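Local structure of periplasmic beta-glucosidase (Pseudomonas aeruginosa, 6R5T) at residues A[84-89]-A[353-358]; A[273-278]-A[294-299]; A[455-460]-A[499-504]; A[556-561]-A[614-619]. The protein probably hydrolyses terminal, non-reducing beta-D-glucosyl residues with release of beta-D-glucose, as a periplasmic member of glycoside hydrolase family 3. The protein carries 1 engineered substitution. All blocks are in the same frame, centred on the assembly; numbering follows the deposited sequence. Where two conformers were deposited one is given.

Contact 1. Residues A[84-89]-A[353-358]; sequences HRTIFP and QAAREV
F88 lays one corner of its ring against helix 352-362, where CE1 comes to 3.6 Å from CA of A355, with the peptide carbon of A354 almost as near. The ring meets this turn of backbone obliquely, and the small methyls of A354 and A355 let it come so close; CE1 is 4.1 Å from CB of A354. V358, one turn further on, takes the rim of the ring: its CB lies near the ring plane, 3.8 Å from CD1 of F88, and the two side chains cross at about a right angle. CG1 of V358, anti to its backbone N (chi1 164°), also reaches CD of P89 at 4.0 Å, so a single valine closes against two consecutive residues of the loop. At the other end T86 turns CG2 onto CB of A355, 3.5 Å away. No hydrogen bond crosses between 84-89 and 353-358; the contact is apolar and buried. It joins the loop that follows strand 75-78 of the family 3 N-terminal, TIM-barrel-type domain to a helix that runs directly into strand 364-368 of the second sheet. The first torsion of T86 (-53°) puts CG2 on the helix while OG1 is left beside the backbone N, bonded to E113 and to the backbone N of H351. Further out, helix 100-116 covers F88 through S106 and I109, and L94 touches both P89 and V358. T543 OG1 holds I87 N, and H82 ND1 holds F88 O. R356, turned from the loop, forms a salt bridge with D551; E357, on the flank, pairs with R105 of helix 100-116.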
loop_
_atom_site.group_PDB
_atom_site.type_symbol
_atom_site.label_atom_id
_atom_site.label_comp_id
_atom_site.label_asym_id
_atom_site.label_seq_id
_atom_site.Cartn_x
_atom_site.Cartn_y
_atom_site.Cartn_z
ATOM N N HIS A 84 16.306 2.472 -29.659
ATOM C CA HIS A 84 17.480 1.606 -29.796
ATOM C C HIS A 84 18.770 2.402 -29.739
ATOM O O HIS A 84 19.457 2.338 -28.756
ATOM C CB HIS A 84 17.318 0.734 -31.053
ATOM C CG HIS A 84 18.486 -0.149 -31.225
ATOM N ND1 HIS A 84 18.858 -1.012 -30.246
ATOM C CD2 HIS A 84 19.396 -0.263 -32.223
ATOM C CE1 HIS A 84 19.944 -1.670 -30.624
ATOM N NE2 HIS A 84 20.307 -1.231 -31.832
ATOM N N ARG A 85 19.040 3.205 -30.762
ATOM C CA ARG A 85 20.192 4.142 -30.773
ATOM C C ARG A 85 19.694 5.577 -30.666
ATOM O O ARG A 85 20.302 6.319 -29.888
ATOM C CB ARG A 85 21.048 3.942 -32.036
ATOM C CG ARG A 85 21.946 2.724 -31.981
ATOM C CD ARG A 85 22.748 2.444 -33.271
ATOM N NE ARG A 85 21.900 1.814 -34.265
ATOM C CZ ARG A 85 21.239 2.410 -35.236
ATOM N NH1 ARG A 85 21.355 3.715 -35.439
ATOM N NH2 ARG A 85 20.401 1.725 -35.998
ATOM N N THR A 86 18.625 5.921 -31.370
ATOM C CA THR A 86 17.950 7.216 -31.175
ATOM C C THR A 86 16.973 7.004 -30.010
ATOM O O THR A 86 16.011 6.250 -30.162
ATOM C CB THR A 86 17.216 7.721 -32.400
ATOM O OG1 THR A 86 18.095 7.732 -33.520
ATOM C CG2 THR A 86 16.671 9.086 -32.153
ATOM N N ILE A 87 17.271 7.620 -28.880
ATOM C CA ILE A 87 16.440 7.394 -27.670
ATOM C C ILE A 87 15.328 8.433 -27.614
ATOM O O ILE A 87 15.558 9.635 -27.638
ATOM C CB ILE A 87 17.329 7.366 -26.431
ATOM C CG1 ILE A 87 18.491 6.374 -26.593
ATOM C CG2 ILE A 87 16.469 7.064 -25.219
ATOM C CD1 ILE A 87 18.084 4.992 -27.127
ATOM N N PHE A 88 14.108 7.942 -27.510
ATOM C CA PHE A 88 12.908 8.731 -27.306
ATOM C C PHE A 88 12.753 8.967 -25.815
ATOM O O PHE A 88 13.442 8.408 -24.983
ATOM C CB PHE A 88 11.716 8.002 -27.926
ATOM C CG PHE A 88 11.817 7.886 -29.427
ATOM C CD1 PHE A 88 11.369 8.900 -30.257
ATOM C CD2 PHE A 88 12.403 6.779 -30.005
ATOM C CE1 PHE A 88 11.537 8.824 -31.635
ATOM C CE2 PHE A 88 12.571 6.690 -31.382
ATOM C CZ PHE A 88 12.133 7.718 -32.195
ATOM N N PRO A 89 11.779 9.802 -25.432
ATOM C CA PRO A 89 11.456 9.883 -24.002
ATOM C C PRO A 89 11.153 8.506 -23.428
ATOM O O PRO A 89 10.687 7.623 -24.131
ATOM C CB PRO A 89 10.178 10.734 -23.955
ATOM C CG PRO A 89 10.296 11.594 -25.210
ATOM C CD PRO A 89 10.957 10.688 -26.227
ATOM N N GLN A 353 15.199 13.897 -36.145
ATOM C CA GLN A 353 13.967 14.671 -36.342
ATOM C C GLN A 353 12.815 13.948 -35.626
ATOM O O GLN A 353 12.030 14.626 -34.959
ATOM C CB GLN A 353 13.608 14.850 -37.816
ATOM C CG GLN A 353 12.322 15.651 -37.958
ATOM C CD GLN A 353 11.792 15.828 -39.363
ATOM O OE1 GLN A 353 10.829 16.574 -39.589
ATOM N NE2 GLN A 353 12.385 15.117 -40.307
ATOM N N ALA A 354 12.704 12.632 -35.732
ATOM C CA ALA A 354 11.599 11.900 -35.066
ATOM C C ALA A 354 11.760 12.056 -33.550
ATOM O O ALA A 354 10.737 12.311 -32.866
ATOM C CB ALA A 354 11.557 10.438 -35.443
ATOM N N ALA A 355 12.976 11.948 -33.028
ATOM C CA ALA A 355 13.161 12.016 -31.550
ATOM C C ALA A 355 12.757 13.399 -31.059
ATOM O O ALA A 355 12.149 13.503 -29.984
ATOM C CB ALA A 355 14.580 11.719 -31.155
ATOM N N ARG A 356 13.125 14.449 -31.790
ATOM C CA ARG A 356 12.835 15.837 -31.347
ATOM C C ARG A 356 11.324 16.057 -31.413
ATOM O O ARG A 356 10.747 16.626 -30.455
ATOM C CB ARG A 356 13.633 16.822 -32.220
ATOM C CG ARG A 356 13.506 18.269 -31.757
ATOM C CD ARG A 356 14.478 19.117 -32.540
ATOM N NE ARG A 356 14.415 20.512 -32.189
ATOM C CZ ARG A 356 15.352 21.389 -32.517
ATOM N NH1 ARG A 356 16.420 20.973 -33.166
ATOM N NH2 ARG A 356 15.227 22.660 -32.181
ATOM N N GLU A 357 10.670 15.643 -32.503
ATOM C CA GLU A 357 9.195 15.846 -32.652
ATOM C C GLU A 357 8.447 15.059 -31.572
ATOM O O GLU A 357 7.486 15.576 -31.005
ATOM C CB GLU A 357 8.746 15.484 -34.056
ATOM C CG GLU A 357 9.290 16.526 -35.031
ATOM C CD GLU A 357 8.976 16.356 -36.502
ATOM O OE1 GLU A 357 8.506 15.294 -36.894
ATOM O OE2 GLU A 357 9.259 17.323 -37.263
ATOM N N VAL A 358 8.849 13.828 -31.326
ATOM C CA VAL A 358 8.154 12.995 -30.316
ATOM C C VAL A 358 8.390 13.610 -28.938
ATOM O O VAL A 358 7.438 13.712 -28.139
ATOM C CB VAL A 358 8.625 11.533 -30.398
ATOM C CG1 VAL A 358 8.242 10.764 -29.146
ATOM C CG2 VAL A 358 8.073 10.841 -31.655
#

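Contact 2. Residues A[273-278]-A[294-299]; sequences DATRLA and TWLPKL
W295 and T275 meet where two helices of the family 3 N-terminal domain, 271-281 and 291-301, cross; segments 273-278 and 294-299 lie nearly at right angles (-82°), their axes 9.1 Å apart at closest approach. Strand 286-287, one of the eight parallel strands of this TIM-barrel-type domain, lies between them in the chain. CB and CD1 of W295 both lie 3.8 Å from OG1 of T275; the rest of the indole leads away from 273-278 toward the start of the same helix, where NE1 hydrogen-bonds to OE1 of E271. CG2 of T294 sits over one indole face near its rim, 3.4 Å above the plane. L296 follows with CD2, which meets CG2 of T275 at 3.7 Å; its side chain also touches I20 of helix 16-22 and I279. At P297 and K298 the backbone N atoms make no bond to the preceding turn, and the helix is kinked there, but L299 N again bonds to W295 O. L299 comes back onto the contact with both methyls. CD1 packs 3.7 Å from CG2 of T275, and CD2 rests on CB of R276. T275 thus sits among three residues of the other helix, its methyl between two leucines. With chi1 at -61°, OG1 lies beside its own backbone N and bonds back to the carbonyl O of E271, so its polar end is satisfied within the helix. R276 gives L299 only the start of its chain; beyond, a bend at chi3 (30°) turns the guanidinium back toward D273, whose OD1 lies in its plane at the edge, in a long salt bridge of 3.7 Å to NH2.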
loop_
_atom_site.group_PDB
_atom_site.type_symbol
_atom_site.label_atom_id
_atom_site.label_comp_id
_atom_site.label_asym_id
_atom_site.label_seq_id
_atom_site.Cartn_x
_atom_site.Cartn_y
_atom_site.Cartn_z
ATOM N N ASP A 273 13.480 -29.265 -8.856
ATOM C CA ASP A 273 12.039 -29.003 -8.573
ATOM C C ASP A 273 11.668 -27.638 -9.155
ATOM O O ASP A 273 10.582 -27.521 -9.692
ATOM C CB ASP A 273 11.765 -29.103 -7.077
ATOM C CG ASP A 273 11.886 -30.524 -6.550
ATOM O OD1 ASP A 273 11.852 -31.481 -7.383
ATOM O OD2 ASP A 273 12.051 -30.680 -5.316
ATOM N N ALA A 274 12.556 -26.649 -9.121
ATOM C CA ALA A 274 12.228 -25.342 -9.733
ATOM C C ALA A 274 11.977 -25.490 -11.235
ATOM O O ALA A 274 10.990 -24.934 -11.810
ATOM C CB ALA A 274 13.316 -24.359 -9.434
ATOM N N THR A 275 12.832 -26.281 -11.910
ATOM C CA THR A 275 12.711 -26.475 -13.360
ATOM C C THR A 275 11.360 -27.138 -13.688
ATOM O O THR A 275 10.659 -26.726 -14.638
ATOM C CB THR A 275 13.882 -27.353 -13.835
ATOM O OG1 THR A 275 15.110 -26.683 -13.544
ATOM C CG2 THR A 275 13.766 -27.626 -15.307
ATOM N N ARG A 276 10.989 -28.160 -12.891
ATOM C CA ARG A 276 9.711 -28.881 -13.101
ATOM C C ARG A 276 8.533 -27.886 -12.993
ATOM O O ARG A 276 7.669 -27.852 -13.875
ATOM C CB ARG A 276 9.563 -30.019 -12.092
ATOM C CG ARG A 276 8.253 -30.745 -12.320
ATOM C CD ARG A 276 7.841 -31.797 -11.309
ATOM N NE ARG A 276 8.346 -31.507 -9.979
ATOM C CZ ARG A 276 7.710 -30.803 -9.049
ATOM N NH1 ARG A 276 6.512 -30.285 -9.279
ATOM N NH2 ARG A 276 8.304 -30.612 -7.885
ATOM N N LEU A 277 8.571 -27.060 -11.955
ATOM C CA LEU A 277 7.459 -26.097 -11.720
ATOM C C LEU A 277 7.353 -25.139 -12.905
ATOM O O LEU A 277 6.247 -24.900 -13.367
ATOM C CB LEU A 277 7.689 -25.338 -10.424
ATOM C CG LEU A 277 7.550 -26.152 -9.154
ATOM C CD1 LEU A 277 7.953 -25.338 -7.939
ATOM C CD2 LEU A 277 6.137 -26.679 -9.005
ATOM N N ALA A 278 8.463 -24.590 -13.377
ATOM C CA ALA A 278 8.429 -23.573 -14.453
ATOM C C ALA A 278 7.921 -24.181 -15.765
ATOM O O ALA A 278 7.042 -23.628 -16.397
ATOM C CB ALA A 278 9.789 -22.977 -14.615
ATOM N N THR A 294 20.100 -28.163 -17.741
ATOM C CA THR A 294 20.724 -28.987 -16.675
ATOM C C THR A 294 19.753 -30.080 -16.226
ATOM O O THR A 294 20.187 -31.194 -15.926
ATOM C CB THR A 294 21.157 -28.106 -15.496
ATOM O OG1 THR A 294 22.035 -27.082 -15.978
ATOM C CG2 THR A 294 21.775 -28.902 -14.361
ATOM N N TRP A 295 18.448 -29.795 -16.132
ATOM C CA TRP A 295 17.528 -30.670 -15.385
ATOM C C TRP A 295 16.432 -31.293 -16.236
ATOM O O TRP A 295 15.863 -32.275 -15.775
ATOM C CB TRP A 295 16.891 -29.921 -14.194
ATOM C CG TRP A 295 17.934 -29.574 -13.208
ATOM C CD1 TRP A 295 18.458 -28.348 -12.989
ATOM C CD2 TRP A 295 18.630 -30.471 -12.321
ATOM N NE1 TRP A 295 19.376 -28.401 -11.986
ATOM C CE2 TRP A 295 19.523 -29.684 -11.569
ATOM C CE3 TRP A 295 18.566 -31.842 -12.060
ATOM C CZ2 TRP A 295 20.378 -30.220 -10.596
ATOM C CZ3 TRP A 295 19.408 -32.367 -11.083
ATOM C CH2 TRP A 295 20.296 -31.566 -10.376
ATOM N N LEU A 296 16.057 -30.778 -17.394
ATOM C CA LEU A 296 14.891 -31.365 -18.101
ATOM C C LEU A 296 15.134 -32.835 -18.468
ATOM O O LEU A 296 14.183 -33.594 -18.377
ATOM C CB LEU A 296 14.506 -30.547 -19.343
ATOM C CG LEU A 296 13.802 -29.203 -19.036
ATOM C CD1 LEU A 296 13.609 -28.409 -20.295
ATOM C CD2 LEU A 296 12.482 -29.380 -18.314
ATOM N N PRO A 297 16.341 -33.236 -18.912
ATOM C CA PRO A 297 16.533 -34.661 -19.256
ATOM C C PRO A 297 16.298 -35.587 -18.058
ATOM O O PRO A 297 15.554 -36.619 -18.223
ATOM C CB PRO A 297 17.981 -34.705 -19.789
ATOM C CG PRO A 297 18.237 -33.274 -20.273
ATOM C CD PRO A 297 17.504 -32.418 -19.245
ATOM N N LYS A 298 16.832 -35.205 -16.894
ATOM C CA LYS A 298 16.661 -35.995 -15.642
ATOM C C LYS A 298 15.191 -36.035 -15.270
ATOM O O LYS A 298 14.669 -37.109 -14.884
ATOM C CB LYS A 298 17.567 -35.468 -14.534
ATOM C CG LYS A 298 19.007 -35.961 -14.664
ATOM C CD LYS A 298 19.919 -35.407 -13.590
ATOM C CE LYS A 298 21.366 -35.837 -13.724
ATOM N NZ LYS A 298 22.190 -35.219 -12.664
ATOM N N LEU A 299 14.517 -34.875 -15.315
ATOM C CA LEU A 299 13.092 -34.846 -14.961
ATOM C C LEU A 299 12.283 -35.778 -15.845
ATOM O O LEU A 299 11.353 -36.474 -15.359
ATOM C CB LEU A 299 12.585 -33.412 -15.064
ATOM C CG LEU A 299 13.057 -32.479 -13.952
ATOM C CD1 LEU A 299 12.783 -31.033 -14.317
ATOM C CD2 LEU A 299 12.376 -32.825 -12.639
#

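Contact 3. Residues A[455-460]-A[499-504]; sequences SAEAML and QRRLLK
Helices 456-460 and 499-504 run in roughly the same direction, crossing at -37° with their axes 10.9 Å apart, and come nearest at L460 and L502. R501 spans the gap. Its chain is extended from CG to NE and leaves with CG anti to the backbone N (chi1 -175°), presenting the guanidinium end-on to E457. NH1 and NH2 both bond to OE1 of E457, at 3.2 and 3.0 Å, a salt bridge gripping one carboxylate oxygen twice. OE1 lies in the guanidinium plane, but the carboxylate is turned 63° from it, so both nitrogens approach from one face of the carboxylate. L460 fits beneath this bridge: CD1 lies over one guanidinium face, 3.5 Å from NE of R501, while CD2 presses on CA of L502 at 3.5 Å, tight for two carbons. S455 caps the first helix, OG accepting from A458 N at 3.0 Å. The bridge lies at the protein surface, and L502 marks the buried side. Both helices belong to the family 3 C-terminal domain; strand 472-478 runs between them in sequence, and L503 packs on that strand and on W527 of helix 526-531.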
loop_
_atom_site.group_PDB
_atom_site.type_symbol
_atom_site.label_atom_id
_atom_site.label_comp_id
_atom_site.label_asym_id
_atom_site.label_seq_id
_atom_site.Cartn_x
_atom_site.Cartn_y
_atom_site.Cartn_z
ATOM N N SER A 455 32.491 21.681 -1.847
ATOM C CA SER A 455 31.484 21.633 -0.765
ATOM C C SER A 455 30.118 22.056 -1.346
ATOM O O SER A 455 30.071 22.844 -2.304
ATOM C CB SER A 455 31.869 22.513 0.385
ATOM O OG SER A 455 31.691 23.871 0.039
ATOM N N ALA A 456 29.042 21.606 -0.750
ATOM C CA ALA A 456 27.673 22.048 -1.131
ATOM C C ALA A 456 27.588 23.579 -1.069
ATOM O O ALA A 456 27.017 24.231 -1.982
ATOM C CB ALA A 456 26.638 21.415 -0.242
ATOM N N GLU A 457 28.191 24.177 -0.034
ATOM C CA GLU A 457 28.154 25.653 0.141
ATOM C C GLU A 457 28.879 26.366 -1.007
ATOM O O GLU A 457 28.382 27.398 -1.483
ATOM C CB GLU A 457 28.819 26.046 1.472
ATOM C CG GLU A 457 28.009 25.628 2.685
ATOM C CD GLU A 457 27.908 24.131 3.009
ATOM O OE1 GLU A 457 26.897 23.759 3.678
ATOM O OE2 GLU A 457 28.800 23.314 2.560
ATOM N N ALA A 458 30.043 25.873 -1.451
ATOM C CA ALA A 458 30.800 26.524 -2.549
ATOM C C ALA A 458 29.978 26.453 -3.846
ATOM O O ALA A 458 29.911 27.414 -4.578
ATOM C CB ALA A 458 32.161 25.881 -2.722
ATOM N N MET A 459 29.353 25.307 -4.110
ATOM C CA MET A 459 28.504 25.155 -5.317
ATOM C C MET A 459 27.321 26.129 -5.253
ATOM O O MET A 459 26.999 26.757 -6.279
ATOM C CB MET A 459 28.001 23.723 -5.444
ATOM C CG MET A 459 29.085 22.818 -5.971
ATOM S SD MET A 459 28.447 21.084 -6.236
ATOM C CE MET A 459 28.578 20.350 -4.641
ATOM N N LEU A 460 26.724 26.247 -4.094
ATOM C CA LEU A 460 25.582 27.179 -3.903
ATOM C C LEU A 460 26.045 28.614 -4.129
ATOM O O LEU A 460 25.348 29.338 -4.804
ATOM C CB LEU A 460 24.966 27.017 -2.521
ATOM C CG LEU A 460 24.101 25.800 -2.285
ATOM C CD1 LEU A 460 23.779 25.658 -0.796
ATOM C CD2 LEU A 460 22.824 25.907 -3.082
ATOM N N GLN A 499 19.317 19.592 -4.031
ATOM C CA GLN A 499 18.732 20.436 -5.080
ATOM C C GLN A 499 17.625 21.347 -4.516
ATOM O O GLN A 499 17.427 22.435 -5.060
ATOM C CB GLN A 499 18.268 19.550 -6.215
ATOM C CG GLN A 499 19.400 18.815 -6.919
ATOM C CD GLN A 499 18.815 17.902 -7.966
ATOM O OE1 GLN A 499 18.190 18.430 -8.890
ATOM N NE2 GLN A 499 18.965 16.583 -7.819
ATOM N N ARG A 500 16.839 20.886 -3.538
ATOM C CA ARG A 500 15.788 21.771 -2.953
ATOM C C ARG A 500 16.465 22.910 -2.192
ATOM O O ARG A 500 15.947 24.035 -2.242
ATOM C CB ARG A 500 14.851 21.005 -2.018
ATOM C CG ARG A 500 13.994 20.021 -2.779
ATOM C CD ARG A 500 12.856 19.377 -1.990
ATOM N NE ARG A 500 13.418 18.378 -1.145
ATOM C CZ ARG A 500 13.653 18.527 0.146
ATOM N NH1 ARG A 500 13.251 19.628 0.753
ATOM N NH2 ARG A 500 14.219 17.547 0.824
ATOM N N ARG A 501 17.612 22.647 -1.576
ATOM C CA ARG A 501 18.378 23.732 -0.901
ATOM C C ARG A 501 18.777 24.765 -1.958
ATOM O O ARG A 501 18.660 26.003 -1.702
ATOM C CB ARG A 501 19.599 23.112 -0.231
ATOM C CG ARG A 501 20.384 24.111 0.598
ATOM C CD ARG A 501 21.505 23.352 1.288
ATOM N NE ARG A 501 22.306 24.296 2.058
ATOM C CZ ARG A 501 23.530 24.043 2.525
ATOM N NH1 ARG A 501 24.133 22.902 2.249
ATOM N NH2 ARG A 501 24.168 24.981 3.203
ATOM N N LEU A 502 19.271 24.310 -3.095
ATOM C CA LEU A 502 19.623 25.166 -4.263
ATOM C C LEU A 502 18.414 26.006 -4.684
ATOM O O LEU A 502 18.505 27.241 -4.879
ATOM C CB LEU A 502 20.166 24.286 -5.404
ATOM C CG LEU A 502 20.373 24.953 -6.749
ATOM C CD1 LEU A 502 21.464 26.010 -6.631
ATOM C CD2 LEU A 502 20.718 23.907 -7.790
ATOM N N LEU A 503 17.255 25.345 -4.880
ATOM C CA LEU A 503 16.053 26.058 -5.359
ATOM C C LEU A 503 15.649 27.116 -4.325
ATOM O O LEU A 503 15.275 28.203 -4.765
ATOM C CB LEU A 503 14.901 25.062 -5.540
ATOM C CG LEU A 503 15.044 24.073 -6.697
ATOM C CD1 LEU A 503 13.767 23.253 -6.795
ATOM C CD2 LEU A 503 15.335 24.736 -8.010
ATOM N N LYS A 504 15.707 26.824 -3.038
ATOM C CA LYS A 504 15.275 27.808 -2.008
ATOM C C LYS A 504 16.215 29.017 -2.082
ATOM O O LYS A 504 15.759 30.180 -1.997
ATOM C CB LYS A 504 15.264 27.202 -0.619
ATOM C CG LYS A 504 14.063 26.281 -0.396
ATOM C CD LYS A 504 14.044 25.521 0.910
ATOM C CE LYS A 504 12.953 24.460 0.863
ATOM N NZ LYS A 504 12.593 23.946 2.205
#

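Contact 4. Residues A[556-561]-A[614-619]; sequences EHNPSG and LSYTEF
An ST turn at S615 shapes the end of the long connection between helix 545-553 and strand 619-626, and the beginning of the same connection closes on it. OG of S615 accepts from the backbone N of T617 at 3.0 Å, closing the turn around Y616. N558, from the beginning of the connection, binds the backbone inside it: Y616 N donates to OD1 of N558 at 2.8 Å, nearly straight (167°) and in the carbonyl plane, on a lone pair. CG of N558 is anti to its backbone N (chi1 -167°), which carries the amide across to the turn, and ND2 is engaged by the carbonyl O of A650, so both ends of the amide are used and its rotation is fixed. The next residue, P559, stacks on the tyrosine. Its CD stands over one face of the Y616 ring, 3.4 Å from the centroid and 16° off the normal, a CH-pi contact in which proline and phenol cross at about a right angle. The hydroxyl of Y616 is bonded to the carbonyl O of V552. Two waters complete the join. One is hydrogen-bonded to P559 O and to OG of S615 (2.7 Å). The other donates to G561 O and L614 O, both at 2.7 Å, joining two carbonyls that could not bond each other. H557 sits behind, with a weak hydrogen bond between its NE2 and OG of S560. Around the pair, strand 364-368 packs against P559, L614 and Y616 through L365, helix 545-553 touches H557 and P559 through V552, and R360 and E361 of helix 352-362 cover H557.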
loop_
_atom_site.group_PDB
_atom_site.type_symbol
_atom_site.label_atom_id
_atom_site.label_comp_id
_atom_site.label_asym_id
_atom_site.label_seq_id
_atom_site.Cartn_x
_atom_site.Cartn_y
_atom_site.Cartn_z
ATOM N N GLU A 556 8.440 27.783 -29.584
ATOM C CA GLU A 556 8.378 27.145 -30.914
ATOM C C GLU A 556 7.330 26.043 -30.848
ATOM O O GLU A 556 6.734 25.744 -31.852
ATOM C CB GLU A 556 9.715 26.567 -31.362
ATOM C CG GLU A 556 10.918 27.460 -31.124
ATOM C CD GLU A 556 11.103 28.603 -32.110
ATOM O OE1 GLU A 556 12.113 29.336 -31.966
ATOM O OE2 GLU A 556 10.247 28.760 -33.014
ATOM N N HIS A 557 7.167 25.402 -29.695
ATOM C CA HIS A 557 6.137 24.361 -29.502
ATOM C C HIS A 557 5.337 24.798 -28.276
ATOM O O HIS A 557 5.970 25.196 -27.282
ATOM C CB HIS A 557 6.753 22.965 -29.332
ATOM C CG HIS A 557 5.719 21.911 -29.093
ATOM N ND1 HIS A 557 5.088 21.252 -30.139
ATOM C CD2 HIS A 557 5.202 21.391 -27.956
ATOM C CE1 HIS A 557 4.208 20.379 -29.657
ATOM N NE2 HIS A 557 4.242 20.444 -28.305
ATOM N N ASN A 558 4.029 24.780 -28.372
ATOM C CA ASN A 558 3.147 25.080 -27.235
ATOM C C ASN A 558 2.991 23.784 -26.432
ATOM O O ASN A 558 2.424 22.830 -26.916
ATOM C CB ASN A 558 1.808 25.593 -27.734
ATOM C CG ASN A 558 0.973 26.195 -26.659
ATOM O OD1 ASN A 558 1.226 25.960 -25.478
ATOM N ND2 ASN A 558 -0.104 26.889 -27.051
ATOM N N PRO A 559 3.385 23.746 -25.149
ATOM C CA PRO A 559 3.275 22.482 -24.415
ATOM C C PRO A 559 1.861 21.887 -24.482
ATOM O O PRO A 559 0.834 22.566 -24.266
ATOM C CB PRO A 559 3.701 22.826 -23.004
ATOM C CG PRO A 559 3.932 24.302 -22.945
ATOM C CD PRO A 559 3.915 24.853 -24.350
ATOM N N SER A 560 1.825 20.578 -24.717
ATOM C CA SER A 560 0.559 19.840 -24.950
ATOM C C SER A 560 0.518 18.558 -24.115
ATOM O O SER A 560 -0.529 17.860 -24.162
ATOM C CB SER A 560 0.351 19.538 -26.409
ATOM O OG SER A 560 1.486 18.900 -26.959
ATOM N N GLY A 561 1.564 18.261 -23.366
ATOM C CA GLY A 561 1.601 17.011 -22.596
ATOM C C GLY A 561 0.626 17.088 -21.442
ATOM O O GLY A 561 0.354 18.182 -20.893
ATOM N N LEU A 614 -0.928 22.193 -18.601
ATOM C CA LEU A 614 -1.305 23.554 -19.037
ATOM C C LEU A 614 -0.785 23.792 -20.460
ATOM O O LEU A 614 -0.150 22.955 -21.090
ATOM C CB LEU A 614 -0.697 24.574 -18.072
ATOM C CG LEU A 614 -1.084 24.418 -16.597
ATOM C CD1 LEU A 614 -0.378 25.482 -15.791
ATOM C CD2 LEU A 614 -2.580 24.509 -16.427
ATOM N N SER A 615 -1.086 24.989 -20.942
ATOM C CA SER A 615 -0.777 25.454 -22.308
ATOM C C SER A 615 -0.386 26.922 -22.233
ATOM O O SER A 615 -0.807 27.589 -21.305
ATOM C CB SER A 615 -1.992 25.257 -23.206
ATOM O OG SER A 615 -1.825 25.729 -24.543
ATOM N N TYR A 616 0.233 27.408 -23.303
ATOM C CA TYR A 616 0.437 28.853 -23.493
ATOM C C TYR A 616 -0.824 29.513 -24.052
ATOM O O TYR A 616 -0.859 30.766 -24.200
ATOM C CB TYR A 616 1.612 29.095 -24.431
ATOM C CG TYR A 616 2.957 28.601 -23.957
ATOM C CD1 TYR A 616 3.270 28.437 -22.616
ATOM C CD2 TYR A 616 3.953 28.346 -24.865
ATOM C CE1 TYR A 616 4.525 28.020 -22.203
ATOM C CE2 TYR A 616 5.198 27.896 -24.480
ATOM C CZ TYR A 616 5.511 27.762 -23.135
ATOM O OH TYR A 616 6.736 27.314 -22.749
ATOM N N THR A 617 -1.832 28.747 -24.426
ATOM C CA THR A 617 -3.152 29.304 -24.799
ATOM C C THR A 617 -4.211 28.804 -23.836
ATOM O O THR A 617 -3.909 28.069 -22.899
ATOM C CB THR A 617 -3.430 28.977 -26.266
ATOM O OG1 THR A 617 -4.432 29.874 -26.713
ATOM C CG2 THR A 617 -3.876 27.543 -26.483
ATOM N N GLU A 618 -5.427 29.232 -24.054
ATOM C CA GLU A 618 -6.583 28.804 -23.228
ATOM C C GLU A 618 -7.567 28.083 -24.139
ATOM O O GLU A 618 -7.659 28.402 -25.342
ATOM C CB GLU A 618 -7.275 29.978 -22.527
ATOM C CG GLU A 618 -6.574 30.402 -21.244
ATOM C CD GLU A 618 -6.530 29.417 -20.076
ATOM O OE1 GLU A 618 -7.223 28.368 -20.093
ATOM O OE2 GLU A 618 -5.758 29.687 -19.151
ATOM N N PHE A 619 -8.252 27.119 -23.572
ATOM C CA PHE A 619 -9.251 26.331 -24.301
ATOM C C PHE A 619 -10.596 26.425 -23.589
ATOM O O PHE A 619 -10.681 26.662 -22.344
ATOM C CB PHE A 619 -8.795 24.879 -24.437
ATOM C CG PHE A 619 -7.524 24.695 -25.233
ATOM C CD1 PHE A 619 -7.557 24.557 -26.617
ATOM C CD2 PHE A 619 -6.294 24.644 -24.592
ATOM C CE1 PHE A 619 -6.378 24.372 -27.336
ATOM C CE2 PHE A 619 -5.130 24.448 -25.307
ATOM C CZ PHE A 619 -5.175 24.350 -26.694
HETATM O O HOH W 1 -0.941 23.682 -26.077
HETATM O O HOH W 2 1.412 20.701 -20.945
#

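Contacts 1 and 4 are neighbours, with centres 21 Å apart and nearest atoms about 6 Å apart. Helix 352-362 links them: contact 1 uses its first turns, and its later residues R360 and E361 touch H557 of contact 4. Contact 3 lies further out in the family 3 C-terminal domain, its nearest atoms about 17 Å from contact 4 and about 19 Å from contact 1. Contact 2 is remote, in the TIM-barrel-type domain, 43 Å from contact 1 and 57 Å from contact 4 between centres, on the opposite side of the chain's centre from contact 4. All four lie away from the glycan pocket, which includes D79 and E486, and from the magnesium ion at D661 and V663.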